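Long-range contacts in putative glutathione S-transferase (Sinorhizobium meliloti, PDB 4MDC), which probably joins glutathione to electrophilic substrates, as glutathione transferases do, and forms a homodimer: residues 41-47 / 93-97; 128-133 / 199-203; 136-141 / 202-208; 193-197 / 220-224. One frame throughout, in Å; residues are numbered along the deposited sequence. Where two conformers were deposited one is given.

In the fold
Contact 1 ties two helices of the thioredoxin-like N-terminal domain. Contacts 2, 3 and 4 lie in the all-helical C-terminal domain, and each uses helix 191-205. Contacts 2 and 3 are successive steps of one interface with helix 111-145. Their centres are 8 Å apart, and they share Val202 and Leu203. Contact 4 packs helix 215-225 on the same central helix, about 13 Å from contact 2 between centres; Tyr221 there touches Ile200 and Ser201. Contacts 1 and 4 meet at the domain boundary, where Ile41 CG1 lies 4.0 Å from Leu194 CD1. Contacts 1 and 3 are farthest apart, about 27 Å between centres. In this family the glutathione site is usually formed largely by the N-terminal domain.

Contact 1: residues 41-47 / 93-97; sequences ILSEYGY and LDETS
Leu93 reaches between three side chains of 41-47, joining helices 86-96 and 33-44 of the thioredoxin-like N-terminal domain. Its CD1 lies 3.8 Å from Leu42 CD2, the two leucines crossing at about a right angle. The same CD1 touches Ile41 CG2. The Leu93 and Tyr47 side chains slide past each other in opposite directions, with Leu93 CD2 3.9 Å from Tyr47 CZ. Leu42 CD2 also sits over one face of the Tyr47 ring, near its rim. Ser97 OG lies at the edge of that ring, in its plane, 2.8 Å from Tyr47 OH. Ser97 OG also donates to Leu93 O at 2.6 Å, which helps to fix the rotation of the hydroxyl. Tyr47 CG is anti to its carbonyl carbon (chi1 -75°), which directs the ring at Ser97. A water links Tyr47 OH to Thr96 OG1, which also bonds Tyr92 O. An alanine in place of Tyr47 would probably leave Ser97 OG without its phenolic partner and open a gap beside Leu93 CD2. Tyr45 brings CD2 to Ser97, while its hydroxyl bonds Leu106 N and a water shared with Asp94. Strand 74-76 supports Leu42 and Tyr47 through Tyr75; helix 191-205 meets Ile41 through Tyr191 and Leu194.

Contact 2: residues 128-133 / 199-203; sequences MEADVT and AISVL
Leu203 presents both of its methyl branches to helix 128-133. CD2 lies 3.9 Å from Val132 CG1 and also approaches Thr133 CG2. CD1 lies 3.9 Å from Thr133 OG1, a van der Waals contact. Met128, a selenomethionine, rests its SE 4.3 Å from Ala199 CB. Its chain is extended beyond CG, with CG anti to the backbone N (chi1 -165°), which carries the selenium across to the other helix. At the other end, Thr133 CG2 meets Val202 CG1 at 4.0 Å. These contacts are mostly between apolar groups, and the residues that make them are buried. Behind them, Met128 O accepts both Val132 N and Thr133 N, part of a wider pi-type turn at 129-133. That turn helps to place Val132 and Thr133 side by side against Leu203. The two short helical segments run nearly parallel, at 11°, with axes 11.7 Å apart. Helix 33-44 adds Pro33 against Thr133 and Val202, which brings the N-terminal domain up to this interface. Helix 167-180 closes another part, with His170 on Met128, Ile167 on Val132, and Met171 and Leu174 on Ile200.

Contact 3: residues 136-141 / 202-208; sequences LVRERI and VLDYLGE
Leu206 extends into the face of helix 136-141 formed by Leu136, Val137, Arg140 and Ile141. Its CB lies 3.7 Å from Arg140 NH1. CG stands anti to the carbonyl carbon (chi1 -70°) and splits the chain toward two groups of partners. CD1 goes to Leu136 CD2, the two leucines sliding past each other, and also reaches Val137 CG2. CD2 takes the other side, 3.7 Å from Ile141 CD1, and sits over one face of the Arg140 guanidinium. Val137 CG2 also meets Val202 CG1, the valines crossing at about a right angle. Arg140 bends at chi3 (52°), and NH1 is shared between two acceptors. One is Leu206 O at 2.9 Å, met in the carbonyl plane on a lone pair. The other is Glu208 OE2 at 2.6 Å, a salt bridge on the anti side of the carboxylate but tilted from its plane; guanidinium and carboxylate planes are 65° apart. A water joins Arg140 NH2 to Leu206 O. Gly207 ends helix 191-205 in a Schellman motif. Arg164 of helix 157-165 also bridges Glu208 OE2. Two arginines on one carboxylate oxygen would probably favour its ionised form, and Arg140 also ties down a carbonyl just past helix 191-205.

Contact 4: residues 193-197 / 220-224; sequences DLAAA and WYQRL
Ala197 CB packs 3.9 Å from Leu224 CG at the apolar centre of this helix-helix crossing in the all-helical C-terminal domain of the glutathione transferase fold. The two short segments cross at -101°, with axes 10.5 Å apart. Small alanines on helix 191-205 let the large side chains of helix 215-225 come close. Ala196 CB lies 3.6 Å from Trp220 CH2. Leu224 CD1 extends to Leu194 CD2, the two leucines crossing at about a right angle. Leu224 CD2 sits above one face of the Trp220 indole, near its rim. Tyr221 adds CE1 beside Ala197 O. Trp220 CG is anti to the backbone N, which swings the indole across helix 191-205 with its edge against Asp193 O and Ala197 N. A phenylalanine in place of Trp220 would probably cost Asp193 its indole partner and open a gap next to Ala196. Farther out, Asp193 also accepts Leu184 N through OD1 and Ser190 N through OD2, so its carboxylate gathers the preceding loop as well. Carboxylate and indole are nearly coplanar, 30° apart. At the polar edge, Trp220 NE1 donates to the anti lone pair of Asp193 OD1 at 3.0 Å, with an N-H...O angle of 163°.

Contact 1: residues 41-47 / 93-97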
# COMPACT_ATOMS: atom_id res chain seq x y z
N ILE B 41 -5.98 6.71 -15.51
CA ILE B 41 -7.22 5.96 -15.51
C ILE B 41 -8.43 6.81 -15.90
O ILE B 41 -9.23 6.42 -16.79
CB ILE B 41 -7.52 5.29 -14.15
CG1 ILE B 41 -6.37 4.36 -13.76
CG2 ILE B 41 -8.83 4.57 -14.26
CD1 ILE B 41 -6.44 3.98 -12.30
N LEU B 42 -8.53 7.98 -15.29
CA LEU B 42 -9.62 8.92 -15.56
C LEU B 42 -9.63 9.31 -17.05
O LEU B 42 -10.70 9.27 -17.66
CB LEU B 42 -9.55 10.11 -14.64
CG LEU B 42 -9.80 9.88 -13.15
CD1 LEU B 42 -9.32 11.05 -12.29
CD2 LEU B 42 -11.29 9.63 -12.91
N SER B 43 -8.47 9.64 -17.64
CA SER B 43 -8.40 9.93 -19.08
C SER B 43 -8.75 8.76 -20.00
O SER B 43 -9.49 8.93 -20.96
CB SER B 43 -7.02 10.48 -19.50
OG SER B 43 -6.77 11.61 -18.78
N GLU B 44 -8.23 7.57 -19.69
CA GLU B 44 -8.50 6.37 -20.48
C GLU B 44 -10.00 6.09 -20.51
O GLU B 44 -10.53 5.64 -21.52
CB GLU B 44 -7.76 5.12 -19.89
CG GLU B 44 -6.24 5.09 -20.13
CD GLU B 44 -5.82 4.77 -21.57
OE1 GLU B 44 -6.52 3.98 -22.23
OE2 GLU B 44 -4.76 5.29 -22.06
N TYR B 45 -10.68 6.38 -19.41
CA TYR B 45 -12.13 6.12 -19.28
C TYR B 45 -13.00 7.36 -19.63
O TYR B 45 -14.19 7.33 -19.47
CB TYR B 45 -12.46 5.60 -17.86
CG TYR B 45 -12.04 4.19 -17.56
CD1 TYR B 45 -11.64 3.32 -18.56
CD2 TYR B 45 -12.08 3.70 -16.25
CE1 TYR B 45 -11.26 2.03 -18.27
CE2 TYR B 45 -11.72 2.41 -15.95
CZ TYR B 45 -11.30 1.57 -16.95
OH TYR B 45 -11.00 0.24 -16.72
N GLY B 46 -12.38 8.44 -20.08
CA GLY B 46 -13.15 9.58 -20.61
C GLY B 46 -13.79 10.46 -19.56
O GLY B 46 -14.69 11.26 -19.87
N TYR B 47 -13.31 10.40 -18.33
CA TYR B 47 -13.77 11.31 -17.29
C TYR B 47 -13.18 12.70 -17.53
O TYR B 47 -12.04 12.82 -18.03
CB TYR B 47 -13.31 10.90 -15.89
CG TYR B 47 -14.04 9.74 -15.28
CD1 TYR B 47 -13.80 8.48 -15.73
CD2 TYR B 47 -14.92 9.93 -14.24
CE1 TYR B 47 -14.45 7.38 -15.16
CE2 TYR B 47 -15.58 8.82 -13.66
CZ TYR B 47 -15.32 7.58 -14.12
OH TYR B 47 -16.03 6.50 -13.52
N LEU B 93 -13.02 3.16 -9.26
CA LEU B 93 -13.23 3.41 -10.68
C LEU B 93 -13.53 2.16 -11.49
O LEU B 93 -14.36 2.21 -12.41
CB LEU B 93 -12.08 4.19 -11.31
CG LEU B 93 -11.92 5.60 -10.76
CD1 LEU B 93 -10.67 6.26 -11.29
CD2 LEU B 93 -13.12 6.48 -11.04
N ASP B 94 -12.93 1.01 -11.17
CA ASP B 94 -13.31 -0.22 -11.82
C ASP B 94 -14.77 -0.58 -11.52
O ASP B 94 -15.52 -1.00 -12.41
CB ASP B 94 -12.43 -1.43 -11.44
CG ASP B 94 -12.71 -2.64 -12.32
OD1 ASP B 94 -12.46 -2.60 -13.54
OD2 ASP B 94 -13.24 -3.67 -11.80
N GLU B 95 -15.16 -0.39 -10.27
CA GLU B 95 -16.50 -0.78 -9.79
C GLU B 95 -17.65 0.08 -10.32
O GLU B 95 -18.76 -0.39 -10.48
CB GLU B 95 -16.54 -0.78 -8.26
CG GLU B 95 -15.64 -1.84 -7.67
CD GLU B 95 -15.40 -1.71 -6.17
OE1 GLU B 95 -16.17 -1.00 -5.49
OE2 GLU B 95 -14.40 -2.25 -5.69
N THR B 96 -17.37 1.35 -10.60
CA THR B 96 -18.40 2.34 -10.91
C THR B 96 -18.34 2.92 -12.29
O THR B 96 -19.23 3.68 -12.66
CB THR B 96 -18.32 3.55 -9.96
OG1 THR B 96 -17.05 4.20 -10.06
CG2 THR B 96 -18.57 3.10 -8.49
N SER B 97 -17.31 2.59 -13.07
CA SER B 97 -17.14 3.31 -14.36
C SER B 97 -18.14 2.85 -15.43
O SER B 97 -18.42 3.59 -16.35
CB SER B 97 -15.69 3.26 -14.90
OG SER B 97 -14.84 4.08 -14.16
O HOH W 1 -10.98 -0.76 -14.34
O HOH W 2 -17.20 6.70 -10.88

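Contact 2: residues 128-133 / 199-203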
# COMPACT_ATOMS: atom_id res chain seq x y z
N MSE B 128 8.83 0.69 -5.64
CA MSE B 128 9.69 1.66 -6.34
C MSE B 128 9.52 3.04 -5.72
O MSE B 128 10.47 3.85 -5.67
CB MSE B 128 9.41 1.74 -7.84
CG MSE B 128 10.55 2.48 -8.57
SE MSE B 128 10.13 2.55 -10.50
CE MSE B 128 11.79 3.50 -11.00
N GLU B 129 8.33 3.33 -5.24
CA GLU B 129 8.08 4.66 -4.64
C GLU B 129 8.93 4.87 -3.36
O GLU B 129 9.57 5.89 -3.17
CB GLU B 129 6.59 4.75 -4.35
CG GLU B 129 6.14 6.01 -3.70
CD GLU B 129 6.02 7.19 -4.68
OE1 GLU B 129 6.25 7.01 -5.91
OE2 GLU B 129 5.65 8.31 -4.22
N ALA B 130 9.01 3.83 -2.54
CA ALA B 130 9.82 3.88 -1.32
C ALA B 130 11.30 3.79 -1.59
O ALA B 130 12.10 4.53 -0.95
CB ALA B 130 9.44 2.75 -0.35
N ASP B 131 11.68 2.96 -2.56
CA ASP B 131 13.10 2.68 -2.82
C ASP B 131 13.73 3.85 -3.55
O ASP B 131 14.90 4.14 -3.39
CB ASP B 131 13.29 1.49 -3.77
CG ASP B 131 13.03 0.15 -3.12
OD1 ASP B 131 12.89 0.12 -1.88
OD2 ASP B 131 12.96 -0.84 -3.88
N VAL B 132 12.94 4.52 -4.37
CA VAL B 132 13.47 5.54 -5.29
C VAL B 132 12.68 6.87 -5.30
O VAL B 132 13.22 7.94 -4.94
CB VAL B 132 13.46 5.04 -6.74
CG1 VAL B 132 13.98 6.14 -7.71
CG2 VAL B 132 14.32 3.80 -6.92
N THR B 133 11.42 6.83 -5.70
CA THR B 133 10.79 8.02 -6.22
C THR B 133 10.45 9.02 -5.14
O THR B 133 10.72 10.23 -5.27
CB THR B 133 9.54 7.65 -7.04
OG1 THR B 133 9.82 6.52 -7.88
CG2 THR B 133 9.19 8.79 -7.96
N ALA B 199 5.11 6.23 -12.72
CA ALA B 199 6.34 6.30 -11.92
C ALA B 199 7.54 6.66 -12.81
O ALA B 199 8.27 7.61 -12.50
CB ALA B 199 6.61 5.00 -11.21
N ILE B 200 7.63 6.00 -13.98
CA ILE B 200 8.71 6.33 -14.90
C ILE B 200 8.63 7.77 -15.39
O ILE B 200 9.69 8.41 -15.54
CB ILE B 200 8.68 5.41 -16.15
CG1 ILE B 200 9.10 4.01 -15.76
CG2 ILE B 200 9.52 5.93 -17.29
CD1 ILE B 200 10.34 3.86 -15.01
N SER B 201 7.43 8.28 -15.63
CA SER B 201 7.28 9.64 -16.18
C SER B 201 7.79 10.69 -15.22
O SER B 201 8.36 11.75 -15.64
CB SER B 201 5.83 9.94 -16.59
OG SER B 201 4.97 10.15 -15.48
N VAL B 202 7.67 10.43 -13.92
CA VAL B 202 8.18 11.38 -12.89
C VAL B 202 9.73 11.39 -12.91
O VAL B 202 10.37 12.47 -12.91
CB VAL B 202 7.63 11.03 -11.51
CG1 VAL B 202 8.30 11.78 -10.39
CG2 VAL B 202 6.11 11.28 -11.46
N LEU B 203 10.30 10.19 -12.85
CA LEU B 203 11.73 10.04 -12.90
C LEU B 203 12.29 10.62 -14.20
O LEU B 203 13.36 11.24 -14.18
CB LEU B 203 12.15 8.59 -12.70
CG LEU B 203 11.78 8.12 -11.28
CD1 LEU B 203 11.96 6.61 -11.16
CD2 LEU B 203 12.60 8.82 -10.24

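Contact 3: residues 136-141 / 202-208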
# COMPACT_ATOMS: atom_id res chain seq x y z
N LEU B 136 13.65 10.78 -3.71
CA LEU B 136 14.32 11.56 -4.74
C LEU B 136 13.55 12.84 -5.03
O LEU B 136 14.13 13.94 -5.13
CB LEU B 136 14.44 10.73 -6.00
CG LEU B 136 15.36 11.30 -7.05
CD1 LEU B 136 16.10 10.17 -7.70
CD2 LEU B 136 14.53 12.07 -8.08
N VAL B 137 12.23 12.70 -5.17
CA VAL B 137 11.36 13.89 -5.39
C VAL B 137 11.49 14.87 -4.20
O VAL B 137 11.52 16.11 -4.34
CB VAL B 137 9.91 13.43 -5.65
CG1 VAL B 137 8.93 14.59 -5.52
CG2 VAL B 137 9.79 12.79 -7.03
N ARG B 138 11.50 14.32 -3.00
CA ARG B 138 11.58 15.19 -1.83
C ARG B 138 12.86 16.00 -1.84
O ARG B 138 12.85 17.22 -1.59
CB ARG B 138 11.51 14.37 -0.55
CG ARG B 138 11.57 15.22 0.72
CD ARG B 138 11.47 14.41 1.99
NE ARG B 138 11.80 15.24 3.13
CZ ARG B 138 10.95 16.04 3.77
NH1 ARG B 138 9.68 16.12 3.42
NH2 ARG B 138 11.39 16.75 4.82
N GLU B 139 13.97 15.37 -2.14
CA GLU B 139 15.24 16.07 -2.17
C GLU B 139 15.36 17.07 -3.33
O GLU B 139 15.84 18.19 -3.14
CB GLU B 139 16.40 15.10 -2.25
CG GLU B 139 16.58 14.25 -1.00
CD GLU B 139 16.58 15.06 0.30
OE1 GLU B 139 17.26 16.11 0.36
OE2 GLU B 139 15.85 14.68 1.23
N ARG B 140 14.89 16.67 -4.52
CA ARG B 140 15.00 17.52 -5.72
C ARG B 140 13.90 18.53 -5.95
O ARG B 140 14.12 19.54 -6.60
CB ARG B 140 15.14 16.63 -6.94
CG ARG B 140 16.41 15.84 -6.81
CD ARG B 140 17.00 15.42 -8.13
NE ARG B 140 17.14 16.57 -9.03
CZ ARG B 140 17.06 16.51 -10.36
NH1 ARG B 140 16.94 15.36 -10.99
NH2 ARG B 140 17.13 17.63 -11.07
N ILE B 141 12.71 18.25 -5.50
CA ILE B 141 11.56 19.13 -5.77
C ILE B 141 11.30 19.87 -4.42
O ILE B 141 11.52 21.10 -4.23
CB ILE B 141 10.34 18.30 -6.33
CG1 ILE B 141 10.66 17.57 -7.67
CG2 ILE B 141 9.08 19.16 -6.51
CD1 ILE B 141 10.93 18.49 -8.82
N VAL B 202 7.67 10.43 -13.92
CA VAL B 202 8.18 11.38 -12.89
C VAL B 202 9.73 11.39 -12.91
O VAL B 202 10.37 12.47 -12.91
CB VAL B 202 7.63 11.03 -11.51
CG1 VAL B 202 8.30 11.78 -10.39
CG2 VAL B 202 6.11 11.28 -11.46
N LEU B 203 10.30 10.19 -12.85
CA LEU B 203 11.73 10.04 -12.90
C LEU B 203 12.29 10.62 -14.20
O LEU B 203 13.36 11.24 -14.18
CB LEU B 203 12.15 8.59 -12.70
CG LEU B 203 11.78 8.12 -11.28
CD1 LEU B 203 11.96 6.61 -11.16
CD2 LEU B 203 12.60 8.82 -10.24
N ASP B 204 11.58 10.40 -15.31
CA ASP B 204 12.06 10.87 -16.61
C ASP B 204 11.99 12.36 -16.69
O ASP B 204 12.93 12.99 -17.23
CB ASP B 204 11.28 10.21 -17.74
CG ASP B 204 12.00 10.33 -19.11
OD1 ASP B 204 13.22 10.09 -19.18
OD2 ASP B 204 11.27 10.71 -20.05
N TYR B 205 10.95 12.98 -16.15
CA TYR B 205 10.87 14.47 -16.07
C TYR B 205 12.15 15.01 -15.43
O TYR B 205 12.76 16.02 -15.88
CB TYR B 205 9.71 14.87 -15.18
CG TYR B 205 9.44 16.35 -15.15
CD1 TYR B 205 10.21 17.22 -14.38
CD2 TYR B 205 8.36 16.88 -15.87
CE1 TYR B 205 9.89 18.60 -14.35
CE2 TYR B 205 8.07 18.24 -15.88
CZ TYR B 205 8.86 19.09 -15.13
OH TYR B 205 8.56 20.43 -15.11
N LEU B 206 12.59 14.35 -14.38
CA LEU B 206 13.78 14.77 -13.64
C LEU B 206 15.13 14.35 -14.27
O LEU B 206 16.18 14.64 -13.72
CB LEU B 206 13.69 14.21 -12.21
CG LEU B 206 12.61 14.85 -11.32
CD1 LEU B 206 12.43 14.03 -10.05
CD2 LEU B 206 12.98 16.29 -10.98
N GLY B 207 15.07 13.61 -15.38
CA GLY B 207 16.26 13.15 -16.07
C GLY B 207 17.03 12.07 -15.36
O GLY B 207 18.22 11.92 -15.57
N GLU B 208 16.35 11.29 -14.53
CA GLU B 208 17.00 10.30 -13.69
C GLU B 208 17.16 8.91 -14.33
O GLU B 208 17.78 8.04 -13.74
CB GLU B 208 16.24 10.17 -12.36
CG GLU B 208 16.18 11.46 -11.57
CD GLU B 208 17.46 11.77 -10.80
OE1 GLU B 208 18.38 10.92 -10.71
OE2 GLU B 208 17.55 12.89 -10.26
O HOH W 3 16.74 17.80 -13.73

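Contact 4: residues 193-197 / 220-224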
# COMPACT_ATOMS: atom_id res chain seq x y z
N ASP B 193 0.56 -1.42 -16.34
CA ASP B 193 1.25 -0.54 -17.33
C ASP B 193 1.12 0.92 -16.95
O ASP B 193 2.10 1.72 -16.98
CB ASP B 193 0.68 -0.75 -18.74
CG ASP B 193 0.81 -2.15 -19.22
OD1 ASP B 193 1.89 -2.54 -19.71
OD2 ASP B 193 -0.22 -2.89 -19.05
N LEU B 194 -0.08 1.34 -16.55
CA LEU B 194 -0.33 2.73 -16.18
C LEU B 194 0.44 3.12 -14.95
O LEU B 194 0.99 4.23 -14.82
CB LEU B 194 -1.80 3.07 -16.03
CG LEU B 194 -2.72 2.79 -17.20
CD1 LEU B 194 -4.12 3.27 -16.93
CD2 LEU B 194 -2.20 3.38 -18.48
N ALA B 195 0.51 2.26 -13.96
CA ALA B 195 1.28 2.57 -12.75
C ALA B 195 2.78 2.70 -13.01
O ALA B 195 3.41 3.62 -12.48
CB ALA B 195 1.05 1.45 -11.74
N ALA B 196 3.32 1.79 -13.80
CA ALA B 196 4.74 1.85 -14.14
C ALA B 196 5.02 3.13 -14.92
O ALA B 196 5.95 3.85 -14.64
CB ALA B 196 5.15 0.65 -14.97
N ALA B 197 4.16 3.41 -15.87
CA ALA B 197 4.38 4.57 -16.74
C ALA B 197 4.31 5.84 -15.93
O ALA B 197 5.01 6.80 -16.20
CB ALA B 197 3.39 4.59 -17.87
N TRP B 220 8.73 -0.23 -24.56
CA TRP B 220 7.45 -0.27 -23.85
C TRP B 220 6.95 1.13 -23.44
O TRP B 220 5.75 1.50 -23.63
CB TRP B 220 7.54 -1.27 -22.66
CG TRP B 220 6.43 -1.09 -21.68
CD1 TRP B 220 5.22 -1.75 -21.63
CD2 TRP B 220 6.40 -0.14 -20.61
NE1 TRP B 220 4.45 -1.24 -20.64
CE2 TRP B 220 5.15 -0.26 -19.97
CE3 TRP B 220 7.33 0.78 -20.10
CZ2 TRP B 220 4.81 0.50 -18.87
CZ3 TRP B 220 7.00 1.52 -19.03
CH2 TRP B 220 5.73 1.44 -18.44
N TYR B 221 7.87 1.98 -22.92
CA TYR B 221 7.47 3.31 -22.48
C TYR B 221 7.07 4.23 -23.64
O TYR B 221 6.14 5.03 -23.52
CB TYR B 221 8.56 3.97 -21.66
CG TYR B 221 8.18 5.31 -21.10
CD1 TYR B 221 7.13 5.46 -20.19
CD2 TYR B 221 8.87 6.47 -21.49
CE1 TYR B 221 6.80 6.70 -19.65
CE2 TYR B 221 8.51 7.71 -20.96
CZ TYR B 221 7.46 7.82 -20.07
OH TYR B 221 7.12 9.03 -19.51
N GLN B 222 7.73 4.06 -24.76
CA GLN B 222 7.37 4.80 -25.95
C GLN B 222 5.92 4.51 -26.35
O GLN B 222 5.21 5.44 -26.73
CB GLN B 222 8.36 4.52 -27.08
CG GLN B 222 8.49 5.66 -28.05
CD GLN B 222 7.43 5.53 -29.10
OE1 GLN B 222 6.85 4.43 -29.27
NE2 GLN B 222 7.13 6.62 -29.79
N ARG B 223 5.47 3.27 -26.19
CA ARG B 223 4.08 2.94 -26.42
C ARG B 223 3.16 3.60 -25.43
O ARG B 223 2.11 4.10 -25.84
CB ARG B 223 3.79 1.42 -26.34
CG ARG B 223 4.25 0.57 -27.51
CD ARG B 223 3.82 -0.89 -27.26
NE ARG B 223 4.92 -1.69 -26.73
CZ ARG B 223 4.80 -2.62 -25.78
NH1 ARG B 223 3.61 -2.86 -25.14
NH2 ARG B 223 5.88 -3.30 -25.42
N LEU B 224 3.47 3.59 -24.14
CA LEU B 224 2.59 4.26 -23.18
C LEU B 224 2.57 5.80 -23.36
O LEU B 224 1.50 6.43 -23.33
CB LEU B 224 3.01 3.99 -21.77
CG LEU B 224 2.42 2.71 -21.13
CD1 LEU B 224 0.93 2.85 -20.85
CD2 LEU B 224 2.67 1.48 -21.99